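Side-chain contact in acyl-homoserine-lactone synthase (Pseudomonas aeruginosa, PDB 1RO5), which makes the quorum-sensing autoinducer N-(3-oxododecanoyl)homoserine lactone from S-adenosylmethionine and a fatty acyl-carrier-protein donor: residues L25-F30 / V38-E43. Sequence-based numbering, arbitrary orientation.
With SO4 (sulfate ion), chain B.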
loop_
_atom_site.group_PDB
_atom_site.type_symbol
_atom_site.label_atom_id
_atom_site.label_comp_id
_atom_site.label_asym_id
_atom_site.label_seq_id
_atom_site.Cartn_x
_atom_site.Cartn_y
_atom_site.Cartn_z
ATOM N N LEU A 25 -1.475 -8.115 -11.949
ATOM C CA LEU A 25 -1.079 -8.574 -10.610
ATOM C C LEU A 25 -2.156 -8.286 -9.616
ATOM O O LEU A 25 -2.459 -9.141 -8.834
ATOM C CB LEU A 25 0.251 -7.972 -10.127
ATOM C CG LEU A 25 0.720 -8.404 -8.761
ATOM C CD1 LEU A 25 0.669 -9.940 -8.592
ATOM C CD2 LEU A 25 2.169 -8.067 -8.581
ATOM N N ARG A 26 -2.761 -7.099 -9.645
ATOM C CA ARG A 26 -3.867 -6.821 -8.726
ATOM C C ARG A 26 -5.075 -7.725 -9.016
ATOM O O ARG A 26 -5.804 -8.076 -8.070
ATOM C CB ARG A 26 -4.281 -5.378 -8.865
ATOM C CG ARG A 26 -3.293 -4.464 -8.169
ATOM C CD ARG A 26 -3.513 -2.962 -8.413
ATOM N NE ARG A 26 -4.899 -2.467 -8.348
ATOM C CZ ARG A 26 -5.305 -1.207 -8.640
ATOM N NH1 ARG A 26 -4.426 -0.252 -8.966
ATOM N NH2 ARG A 26 -6.634 -0.914 -8.637
ATOM N N ALA A 27 -5.331 -8.013 -10.317
ATOM C CA ALA A 27 -6.400 -8.975 -10.627
ATOM C C ALA A 27 -6.080 -10.403 -10.094
ATOM O O ALA A 27 -6.977 -11.075 -9.564
ATOM C CB ALA A 27 -6.714 -9.040 -12.127
ATOM N N GLN A 28 -4.817 -10.836 -10.218
ATOM C CA GLN A 28 -4.447 -12.147 -9.760
ATOM C C GLN A 28 -4.662 -12.212 -8.258
ATOM O O GLN A 28 -5.178 -13.218 -7.732
ATOM C CB GLN A 28 -2.994 -12.499 -10.167
ATOM C CG GLN A 28 -2.794 -12.585 -11.747
ATOM C CD GLN A 28 -1.350 -12.948 -12.137
ATOM O OE1 GLN A 28 -0.349 -12.135 -12.038
ATOM N NE2 GLN A 28 -1.229 -14.207 -12.562
ATOM N N VAL A 29 -4.412 -11.087 -7.583
ATOM C CA VAL A 29 -4.656 -11.050 -6.138
ATOM C C VAL A 29 -6.056 -10.897 -5.717
ATOM O O VAL A 29 -6.475 -11.641 -4.891
ATOM C CB VAL A 29 -3.715 -10.071 -5.450
ATOM C CG1 VAL A 29 -4.030 -9.878 -3.977
ATOM C CG2 VAL A 29 -2.294 -10.626 -5.692
ATOM N N PHE A 30 -6.748 -9.897 -6.251
ATOM C CA PHE A 30 -8.080 -9.440 -5.789
ATOM C C PHE A 30 -9.268 -10.043 -6.562
ATOM O O PHE A 30 -10.387 -9.787 -6.210
ATOM C CB PHE A 30 -8.233 -7.895 -5.845
ATOM C CG PHE A 30 -7.454 -7.171 -4.793
ATOM C CD1 PHE A 30 -6.101 -6.832 -5.020
ATOM C CD2 PHE A 30 -8.038 -6.886 -3.549
ATOM C CE1 PHE A 30 -5.299 -6.244 -3.992
ATOM C CE2 PHE A 30 -7.320 -6.213 -2.549
ATOM C CZ PHE A 30 -5.912 -5.912 -2.756
ATOM N N VAL A 38 -14.047 -4.518 -5.843
ATOM C CA VAL A 38 -13.206 -4.911 -6.890
ATOM C C VAL A 38 -13.950 -4.907 -8.192
ATOM O O VAL A 38 -15.095 -5.352 -8.292
ATOM C CB VAL A 38 -12.692 -6.375 -6.594
ATOM C CG1 VAL A 38 -12.099 -7.091 -7.864
ATOM C CG2 VAL A 38 -11.771 -6.388 -5.410
ATOM N N SER A 39 -13.268 -4.466 -9.251
ATOM C CA SER A 39 -13.803 -4.562 -10.626
ATOM C C SER A 39 -12.626 -5.010 -11.465
ATOM O O SER A 39 -11.519 -4.407 -11.403
ATOM C CB SER A 39 -14.298 -3.148 -11.136
ATOM O OG SER A 39 -15.680 -2.812 -10.734
ATOM N N VAL A 40 -12.853 -6.049 -12.250
ATOM C CA VAL A 40 -11.849 -6.632 -13.135
ATOM C C VAL A 40 -12.407 -6.383 -14.530
ATOM O O VAL A 40 -13.554 -6.629 -14.794
ATOM C CB VAL A 40 -11.689 -8.124 -12.899
ATOM C CG1 VAL A 40 -10.653 -8.857 -13.987
ATOM C CG2 VAL A 40 -11.054 -8.351 -11.552
ATOM N N ILE A 41 -11.608 -5.738 -15.355
ATOM C CA ILE A 41 -11.931 -5.278 -16.651
ATOM C C ILE A 41 -10.794 -5.942 -17.452
ATOM O O ILE A 41 -9.589 -5.647 -17.223
ATOM C CB ILE A 41 -11.836 -3.731 -16.697
ATOM C CG1 ILE A 41 -13.146 -3.143 -16.252
ATOM C CG2 ILE A 41 -11.598 -3.238 -18.147
ATOM C CD1 ILE A 41 -13.493 -3.376 -14.825
ATOM N N ASP A 42 -11.150 -6.844 -18.384
ATOM C CA ASP A 42 -10.075 -7.404 -19.286
ATOM C C ASP A 42 -8.841 -7.974 -18.499
ATOM O O ASP A 42 -7.680 -7.734 -18.872
ATOM C CB ASP A 42 -9.655 -6.324 -20.307
ATOM C CG ASP A 42 -8.887 -6.888 -21.463
ATOM O OD1 ASP A 42 -9.016 -8.119 -21.691
ATOM O OD2 ASP A 42 -8.088 -6.176 -22.184
ATOM N N GLU A 43 -9.108 -8.663 -17.386
ATOM C CA GLU A 43 -8.058 -9.267 -16.582
ATOM C C GLU A 43 -7.231 -8.250 -15.766
ATOM O O GLU A 43 -6.204 -8.556 -15.222
ATOM C CB GLU A 43 -7.109 -10.113 -17.456
ATOM C CG GLU A 43 -7.706 -11.489 -17.862
ATOM C CD GLU A 43 -6.807 -12.291 -18.822
ATOM O OE1 GLU A 43 -7.140 -13.448 -18.972
ATOM O OE2 GLU A 43 -5.795 -11.823 -19.406
HETATM S S SO4 B . -17.772 -5.937 -3.883
HETATM O O1 SO4 B . -18.620 -5.144 -4.763
HETATM O O2 SO4 B . -17.457 -5.054 -2.738
HETATM O O3 SO4 B . -16.479 -6.447 -4.509
HETATM O O4 SO4 B . -18.554 -7.204 -3.625
#
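Val38 sets both of its methyls against the carbonyl oxygen of Phe30, the last residue of helix 16-30 in the alpha-beta-alpha sandwich of this phosphopantetheine fold. CG1 of Val38 lies 3.6 Å from Phe30 O, and CG2 of Val38 is 3.8 Å from that same oxygen. CG2 also reaches Phe30 CB at 3.9 Å, while it meets the aromatic ring obliquely. With CG1 anti to the backbone N (chi1 163°), CG2 is left beside that nitrogen, and the two methyls share the helix end between them.

One turn back along the helix, Ala27 makes the second foothold. Its CB comes within 3.2 Å of Glu43 O, a tight methyl-to-carbonyl approach, and it sits 4.4 Å from Val40 CG1 in a looser apolar contact. The backbone of Glu43 passes close by this methyl, with Ala27 CA and Glu43 CA 6.2 Å apart.

Segment 38-43 is one arm and the turn of a beta hairpin, strand 40-41 against 44-45, and touches the helix at both of these points. Asp42 and Glu43 both have positive phi, in the manner of a type I' turn. Glu43 OE2 forms a salt bridge with Lys24 on the same helix, while Arg26, on another side of the helix, bridges through NE to Glu45 on the far arm of the hairpin and through NH2 to Asp50 further along the chain. The Phe30 ring leads away from Val38 to a cation-pi contact with Arg104 on strand 99-107.

A sulfate, probably from the crystallisation liquor, sits where the loop enters the hairpin. Backbone N-H groups of Gly35 and Asp37 bind it, and Val38 N adds a weak hydrogen bond to sulfate O3, 3.4 Å long with an angle of 158° at the hydrogen.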